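Local coordinates for protein 4-aminobutyrate transaminase (Acinetobacter baumannii, PDB 6WOP) that probably transfers the amino group of 4-aminobutyrate to 2-oxoglutarate as a pyridoxal 5'-phosphate-dependent class-III aminotransferase, at residues C24-E29 with N42-F47; T249-L252 with N256-E259. All coordinates share one frame; numbering follows the deposited sequence.

Contact 1 comes first along the chain and is complete before contact 2 begins; their centres are about 32 Å apart, and their nearest atoms about 14 Å. Contact 1 belongs to the mixed sheet that opens with strands 28-32, 35-38 and 43-46 and is completed by strands from the C-terminal part of the chain. Contact 2 sits between strands 236-240 and 264-267, neighbours in the other large sheet, the one with the mostly parallel strands. Contact 1 thus lies on one large sheet of this class-III aminotransferase, at a subunit interface, and contact 2 in a loop joining strands of the other, within its own chain but touched by Leu353 of the first sheet.

Contact 1: residues C24-E29 with N42-F47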
ATOM      1  N   CYS A  24      -3.110 -10.357 -35.205  1.00 23.41           N
ATOM      2  CA  CYS A  24      -3.087 -10.795 -36.603  1.00 26.61           C
ATOM      3  C   CYS A  24      -1.955 -11.804 -36.810  1.00 28.09           C
ATOM      4  O   CYS A  24      -0.855 -11.644 -36.283  1.00 24.65           O
ATOM      5  CB  CYS A  24      -2.883  -9.606 -37.552  1.00 25.55           C
ATOM      6  SG  CYS A  24      -4.338  -8.643 -37.877  1.00 28.61           S
ATOM      7  N   GLN A  25      -2.227 -12.817 -37.644  1.00 32.33           N
ATOM      8  CA  GLN A  25      -1.211 -13.829 -37.946  1.00 33.57           C
ATOM      9  C   GLN A  25      -0.279 -13.365 -39.068  1.00 35.02           C
ATOM     10  O   GLN A  25       0.808 -13.949 -39.283  1.00 35.49           O
ATOM     11  CB  GLN A  25      -1.908 -15.140 -38.342  1.00 39.06           C
ATOM     12  CG  GLN A  25      -2.750 -15.701 -37.228  1.00 45.36           C
ATOM     13  CD  GLN A  25      -1.936 -15.716 -35.933  1.00 49.83           C
ATOM     14  OE1 GLN A  25      -2.210 -14.947 -34.998  1.00 54.02           O
ATOM     15  NE2 GLN A  25      -0.887 -16.535 -35.905  1.00 46.96           N
ATOM     16  N   TRP A  26      -0.690 -12.329 -39.782  1.00 26.79           N
ATOM     17  CA  TRP A  26       0.052 -11.785 -40.891  1.00 24.35           C
ATOM     18  C   TRP A  26       0.750 -10.514 -40.428  1.00 22.98           C
ATOM     19  O   TRP A  26       0.454  -9.986 -39.350  1.00 22.35           O
ATOM     20  CB  TRP A  26      -0.905 -11.519 -42.045  1.00 25.90           C
ATOM     21  CG  TRP A  26      -2.070 -10.680 -41.690  1.00 26.66           C
ATOM     22  CD1 TRP A  26      -3.301 -11.101 -41.234  1.00 28.97           C
ATOM     23  CD2 TRP A  26      -2.144  -9.251 -41.790  1.00 26.15           C
ATOM     24  NE1 TRP A  26      -4.144 -10.018 -41.083  1.00 28.54           N
ATOM     25  CE2 TRP A  26      -3.449  -8.868 -41.392  1.00 25.47           C
ATOM     26  CE3 TRP A  26      -1.246  -8.266 -42.217  1.00 25.71           C
ATOM     27  CZ2 TRP A  26      -3.864  -7.536 -41.382  1.00 27.71           C
ATOM     28  CZ3 TRP A  26      -1.657  -6.926 -42.194  1.00 26.58           C
ATOM     29  CH2 TRP A  26      -2.961  -6.577 -41.783  1.00 25.61           C
ATOM     30  N   TYR A  27       1.727 -10.059 -41.212  1.00 23.47           N
ATOM     31  CA  TYR A  27       2.609  -8.965 -40.784  1.00 23.73           C
ATOM     32  C   TYR A  27       2.421  -7.767 -41.714  1.00 23.42           C
ATOM     33  O   TYR A  27       2.244  -7.951 -42.921  1.00 25.14           O
ATOM     34  CB  TYR A  27       4.093  -9.400 -40.809  1.00 23.04           C
ATOM     35  CG  TYR A  27       4.408 -10.356 -39.718  1.00 26.11           C
ATOM     36  CD1 TYR A  27       3.936 -11.689 -39.737  1.00 26.74           C
ATOM     37  CD2 TYR A  27       5.143  -9.928 -38.636  1.00 22.87           C
ATOM     38  CE1 TYR A  27       4.205 -12.562 -38.662  1.00 27.37           C
ATOM     39  CE2 TYR A  27       5.421 -10.812 -37.545  1.00 21.13           C
ATOM     40  CZ  TYR A  27       4.961 -12.113 -37.583  1.00 25.01           C
ATOM     41  OH  TYR A  27       5.250 -12.918 -36.483  1.00 26.25           O
ATOM     42  N   ALA A  28       2.491  -6.553 -41.178  1.00 21.51           N
ATOM     43  CA  ALA A  28       2.252  -5.387 -42.001  1.00 20.76           C
ATOM     44  C   ALA A  28       3.487  -5.071 -42.842  1.00 21.12           C
ATOM     45  O   ALA A  28       4.632  -5.087 -42.360  1.00 22.04           O
ATOM     46  CB  ALA A  28       1.892  -4.180 -41.146  1.00 20.08           C
ATOM     47  N   GLU A  29       3.240  -4.765 -44.101  1.00 18.67           N
ATOM     48  CA  GLU A  29       4.294  -4.317 -45.000  1.00 21.02           C
ATOM     49  C   GLU A  29       4.170  -2.841 -45.360  1.00 19.44           C
ATOM     50  O   GLU A  29       5.184  -2.156 -45.520  1.00 21.31           O
ATOM     51  CB  GLU A  29       4.266  -5.175 -46.278  1.00 27.24           C
ATOM     52  CG  GLU A  29       5.168  -4.673 -47.360  1.00 37.63           C
ATOM     53  CD  GLU A  29       6.614  -4.937 -47.073  1.00 45.23           C
ATOM     54  OE1 GLU A  29       6.901  -5.995 -46.484  1.00 44.59           O
ATOM     55  OE2 GLU A  29       7.455  -4.088 -47.453  1.00 50.41           O
ATOM     56  N   ASN A  42      -1.571  -8.910 -49.945  1.00 33.35           N
ATOM     57  CA  ASN A  42      -3.003  -8.889 -49.660  1.00 27.59           C
ATOM     58  C   ASN A  42      -3.382  -7.547 -49.052  1.00 25.66           C
ATOM     59  O   ASN A  42      -2.667  -6.998 -48.221  1.00 25.00           O
ATOM     60  CB  ASN A  42      -3.395  -9.997 -48.683  1.00 29.98           C
ATOM     61  CG  ASN A  42      -3.056 -11.383 -49.208  1.00 36.76           C
ATOM     62  OD1 ASN A  42      -3.512 -11.772 -50.275  1.00 37.82           O
ATOM     63  ND2 ASN A  42      -2.232 -12.114 -48.467  1.00 38.49           N
ATOM     64  N   GLN A  43      -4.531  -7.040 -49.445  1.00 28.19           N
ATOM     65  CA  GLN A  43      -5.002  -5.735 -49.004  1.00 29.81           C
ATOM     66  C   GLN A  43      -6.070  -5.919 -47.927  1.00 30.74           C
ATOM     67  O   GLN A  43      -6.952  -6.782 -48.063  1.00 32.35           O
ATOM     68  CB  GLN A  43      -5.602  -5.011 -50.218  1.00 36.29           C
ATOM     69  CG  GLN A  43      -5.254  -3.570 -50.313  1.00 39.01           C
ATOM     70  CD  GLN A  43      -5.700  -2.943 -51.637  1.00 37.18           C
ATOM     71  OE1 GLN A  43      -5.027  -3.047 -52.673  1.00 35.87           O
ATOM     72  NE2 GLN A  43      -6.880  -2.347 -51.605  1.00 32.61           N
ATOM     73  N   PHE A  44      -6.000  -5.097 -46.871  1.00 25.28           N
ATOM     74  CA  PHE A  44      -6.972  -5.103 -45.778  1.00 23.70           C
ATOM     75  C   PHE A  44      -7.577  -3.720 -45.614  1.00 28.49           C
ATOM     76  O   PHE A  44      -6.881  -2.706 -45.747  1.00 28.71           O
ATOM     77  CB  PHE A  44      -6.342  -5.510 -44.461  1.00 20.77           C
ATOM     78  CG  PHE A  44      -5.937  -6.929 -44.424  1.00 26.02           C
ATOM     79  CD1 PHE A  44      -4.676  -7.291 -44.844  1.00 27.38           C
ATOM     80  CD2 PHE A  44      -6.837  -7.930 -43.999  1.00 28.09           C
ATOM     81  CE1 PHE A  44      -4.290  -8.603 -44.841  1.00 29.96           C
ATOM     82  CE2 PHE A  44      -6.444  -9.252 -43.986  1.00 30.23           C
ATOM     83  CZ  PHE A  44      -5.173  -9.595 -44.408  1.00 30.11           C
ATOM     84  N   ILE A  45      -8.879  -3.664 -45.391  1.00 26.88           N
ATOM     85  CA  ILE A  45      -9.509  -2.383 -45.091  1.00 23.47           C
ATOM     86  C   ILE A  45      -9.365  -2.227 -43.592  1.00 24.21           C
ATOM     87  O   ILE A  45      -9.693  -3.146 -42.843  1.00 24.99           O
ATOM     88  CB  ILE A  45     -10.987  -2.356 -45.524  1.00 23.57           C
ATOM     89  CG1 ILE A  45     -11.108  -2.455 -47.047  1.00 23.13           C
ATOM     90  CG2 ILE A  45     -11.748  -1.155 -44.877  1.00 20.18           C
ATOM     91  CD1 ILE A  45     -12.546  -2.758 -47.587  1.00 24.45           C
ATOM     92  N   ASP A  46      -8.903  -1.086 -43.157  1.00 20.66           N
ATOM     93  CA  ASP A  46      -8.570  -0.906 -41.743  1.00 19.83           C
ATOM     94  C   ASP A  46      -9.770  -0.326 -40.990  1.00 18.78           C
ATOM     95  O   ASP A  46     -10.016   0.885 -41.039  1.00 19.28           O
ATOM     96  CB  ASP A  46      -7.342   0.009 -41.662  1.00 17.67           C
ATOM     97  CG  ASP A  46      -6.918   0.279 -40.234  1.00 22.75           C
ATOM     98  OD1 ASP A  46      -7.367  -0.475 -39.330  1.00 21.45           O
ATOM     99  OD2 ASP A  46      -6.141   1.274 -40.023  1.00 24.11           O
ATOM    100  N   PHE A  47     -10.484  -1.159 -40.233  1.00 19.57           N
ATOM    101  CA  PHE A  47     -11.429  -0.633 -39.252  1.00 19.75           C
ATOM    102  C   PHE A  47     -10.861  -0.642 -37.826  1.00 19.68           C
ATOM    103  O   PHE A  47     -11.639  -0.626 -36.856  1.00 19.01           O
ATOM    104  CB  PHE A  47     -12.723  -1.437 -39.241  1.00 20.63           C
ATOM    105  CG  PHE A  47     -13.732  -1.059 -40.356  1.00 21.32           C
ATOM    106  CD1 PHE A  47     -13.359  -0.253 -41.425  1.00 22.66           C
ATOM    107  CD2 PHE A  47     -15.038  -1.534 -40.305  1.00 20.55           C
ATOM    108  CE1 PHE A  47     -14.268   0.082 -42.465  1.00 25.59           C
ATOM    109  CE2 PHE A  47     -15.955  -1.174 -41.322  1.00 22.98           C
ATOM    110  CZ  PHE A  47     -15.564  -0.383 -42.407  1.00 28.14           C
TER
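Trp26 and Phe44 lie flat on one another in an offset stack, and they make up the whole of the contact between 24-29 and 42-47. The planes are only 1° from parallel, with the Phe44 centroid 4.0 Å from that of the six-membered ring of Trp26. The slip is modest: CE1 of Phe44 sits 3.5 Å above the Trp26 plane, over its centre, while CZ of Phe44 comes within 3.5 Å of Trp26 NE1 and reaches the pyrrole part of the indole. The two side chains run past each other in opposite directions. With chi1 at 54°, Trp26 CG lies between the backbone N and the carbonyl carbon, which turns the indole toward 42-47; on the face away from Phe44 it meets CB of Cys24, 3.7 Å above the plane and toward the rim.

Beyond the rings the two backbones are far apart. The nearest CA atoms, those of Trp26 and Asn42, are 9.7 Å from each other, and Asn42 and Gln43 are exposed at the solvent side. Strand 35-38 is the middle strand of an antiparallel beta-meander, hydrogen-bonded to 28-32 and 43-46, and the stack spans it, with Ile36 and Asp38 touching Trp26. Met375 of helix 364-376 packs on both rings, and Thr82 of the second subunit touches Trp26, placing the stack between sheet, helix and subunit interface.

Contact 2: residues T249-L252 with N256-E259; sequences TGKL and NHYE
His257 presents two different sides to the 249-252 segment: its edge to Thr249 and one face to Lys251. At the edge, OG1 of Thr249 lies near the ring plane and shares a hydrogen bond of 3.0 Å with His257 NE2, in which either could be the donor. Thr249 O is equally near, at 3.0 Å from His257 NE2.

Over the face runs the aliphatic part of Lys251, its CD 3.9 Å from the ring centroid and 6° off the normal, a CH-pi contact. The chain is extended up to CD and CE and bends only at chi4, -60°, leaving NZ 5.3 Å from His257 ND1. All this happens inside the long connection from strand 236-240 to strand 264-267, where a 3-10 turn carrying Asn256 and His257 packs back on residues 249-252. Gly250 lies between Thr249 and Lys251 with backbone angles that suit glycine.

Asn256 adds a second strip of packing, its CB 3.8 Å from Lys251 CB. Its OD1 accepts a hydrogen bond from Phe253 N, within the short link between the two segments, while Leu353 of strand 347-353 touches both Thr249 and His257.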
ATOM      1  N   THR A 249     -15.628  11.259 -31.761  1.00 23.07           N
ATOM      2  CA  THR A 249     -17.037  11.257 -31.374  1.00 18.51           C
ATOM      3  C   THR A 249     -17.805  12.338 -32.095  1.00 22.69           C
ATOM      4  O   THR A 249     -18.959  12.583 -31.757  1.00 23.32           O
ATOM      5  CB  THR A 249     -17.199  11.459 -29.867  1.00 23.70           C
ATOM      6  OG1 THR A 249     -16.756  12.787 -29.515  1.00 23.02           O
ATOM      7  CG2 THR A 249     -16.415  10.384 -29.126  1.00 22.86           C
ATOM      8  N   GLY A 250     -17.188  13.024 -33.059  1.00 19.28           N
ATOM      9  CA  GLY A 250     -17.963  13.969 -33.864  1.00 20.24           C
ATOM     10  C   GLY A 250     -17.852  15.390 -33.344  1.00 23.84           C
ATOM     11  O   GLY A 250     -18.430  16.317 -33.943  1.00 23.76           O
ATOM     12  N   LYS A 251     -17.095  15.578 -32.267  1.00 24.95           N
ATOM     13  CA  LYS A 251     -16.585  16.870 -31.811  1.00 26.70           C
ATOM     14  C   LYS A 251     -15.151  16.594 -31.409  1.00 23.58           C
ATOM     15  O   LYS A 251     -14.754  15.434 -31.330  1.00 20.76           O
ATOM     16  CB  LYS A 251     -17.402  17.465 -30.641  1.00 25.91           C
ATOM     17  CG  LYS A 251     -18.893  17.778 -31.033  1.00 28.40           C
ATOM     18  CD  LYS A 251     -19.625  18.410 -29.824  1.00 28.56           C
ATOM     19  CE  LYS A 251     -21.049  18.793 -30.124  1.00 34.45           C
ATOM     20  NZ  LYS A 251     -21.060  19.787 -31.235  1.00 38.39           N
ATOM     21  N   LEU A 252     -14.349  17.637 -31.162  1.00 22.75           N
ATOM     22  CA  LEU A 252     -12.920  17.360 -30.996  1.00 20.12           C
ATOM     23  C   LEU A 252     -12.689  16.450 -29.795  1.00 18.88           C
ATOM     24  O   LEU A 252     -12.009  15.411 -29.892  1.00 17.47           O
ATOM     25  CB  LEU A 252     -12.156  18.655 -30.856  1.00 23.42           C
ATOM     26  CG  LEU A 252     -10.626  18.528 -30.846  1.00 23.01           C
ATOM     27  CD1 LEU A 252     -10.137  17.925 -32.179  1.00 19.92           C
ATOM     28  CD2 LEU A 252     -10.000  19.888 -30.573  1.00 23.25           C
ATOM     29  N   ASN A 256     -16.830  17.643 -25.273  1.00 20.41           N
ATOM     30  CA  ASN A 256     -17.500  18.771 -25.923  1.00 20.29           C
ATOM     31  C   ASN A 256     -18.976  18.551 -26.123  1.00 22.94           C
ATOM     32  O   ASN A 256     -19.684  19.517 -26.412  1.00 24.49           O
ATOM     33  CB  ASN A 256     -16.894  19.084 -27.293  1.00 21.53           C
ATOM     34  CG  ASN A 256     -15.571  19.822 -27.169  1.00 25.71           C
ATOM     35  OD1 ASN A 256     -14.566  19.457 -27.780  1.00 26.15           O
ATOM     36  ND2 ASN A 256     -15.601  20.942 -26.451  1.00 25.58           N
ATOM     37  N   HIS A 257     -19.455  17.320 -26.010  1.00 24.09           N
ATOM     38  CA  HIS A 257     -20.896  17.066 -26.095  1.00 27.06           C
ATOM     39  C   HIS A 257     -21.644  17.409 -24.813  1.00 29.03           C
ATOM     40  O   HIS A 257     -22.873  17.278 -24.791  1.00 30.00           O
ATOM     41  CB  HIS A 257     -21.173  15.598 -26.410  1.00 25.01           C
ATOM     42  CG  HIS A 257     -20.563  15.124 -27.707  1.00 25.97           C
ATOM     43  ND1 HIS A 257     -21.293  14.993 -28.873  1.00 28.53           N
ATOM     44  CD2 HIS A 257     -19.303  14.721 -27.995  1.00 25.76           C
ATOM     45  CE1 HIS A 257     -20.490  14.554 -29.838  1.00 26.82           C
ATOM     46  NE2 HIS A 257     -19.282  14.349 -29.318  1.00 24.84           N
ATOM     47  N   TYR A 258     -20.947  17.817 -23.755  1.00 26.87           N
ATOM     48  CA  TYR A 258     -21.547  17.919 -22.432  1.00 28.17           C
ATOM     49  C   TYR A 258     -21.368  19.325 -21.883  1.00 29.12           C
ATOM     50  O   TYR A 258     -20.382  20.002 -22.183  1.00 25.70           O
ATOM     51  CB  TYR A 258     -20.929  16.890 -21.483  1.00 21.53           C
ATOM     52  CG  TYR A 258     -21.135  15.454 -21.954  1.00 21.40           C
ATOM     53  CD1 TYR A 258     -22.276  14.703 -21.561  1.00 22.47           C
ATOM     54  CD2 TYR A 258     -20.210  14.834 -22.754  1.00 24.30           C
ATOM     55  CE1 TYR A 258     -22.445  13.402 -21.993  1.00 25.72           C
ATOM     56  CE2 TYR A 258     -20.375  13.539 -23.165  1.00 25.14           C
ATOM     57  CZ  TYR A 258     -21.494  12.843 -22.822  1.00 26.18           C
ATOM     58  OH  TYR A 258     -21.661  11.571 -23.266  1.00 25.81           O
ATOM     59  N   GLU A 259     -22.352  19.742 -21.084  1.00 25.92           N
ATOM     60  CA  GLU A 259     -22.309  21.000 -20.343  1.00 27.92           C
ATOM     61  C   GLU A 259     -21.272  20.927 -19.235  1.00 25.16           C
ATOM     62  O   GLU A 259     -20.625  21.929 -18.901  1.00 26.34           O
ATOM     63  CB  GLU A 259     -23.686  21.287 -19.721  1.00 33.29           C
ATOM     64  CG  GLU A 259     -24.702  21.845 -20.692  1.00 43.08           C
ATOM     65  CD  GLU A 259     -25.881  22.453 -19.929  1.00 51.05           C
ATOM     66  OE1 GLU A 259     -25.803  22.594 -18.673  1.00 54.79           O
ATOM     67  OE2 GLU A 259     -26.881  22.795 -20.614  1.00 55.58           O
TER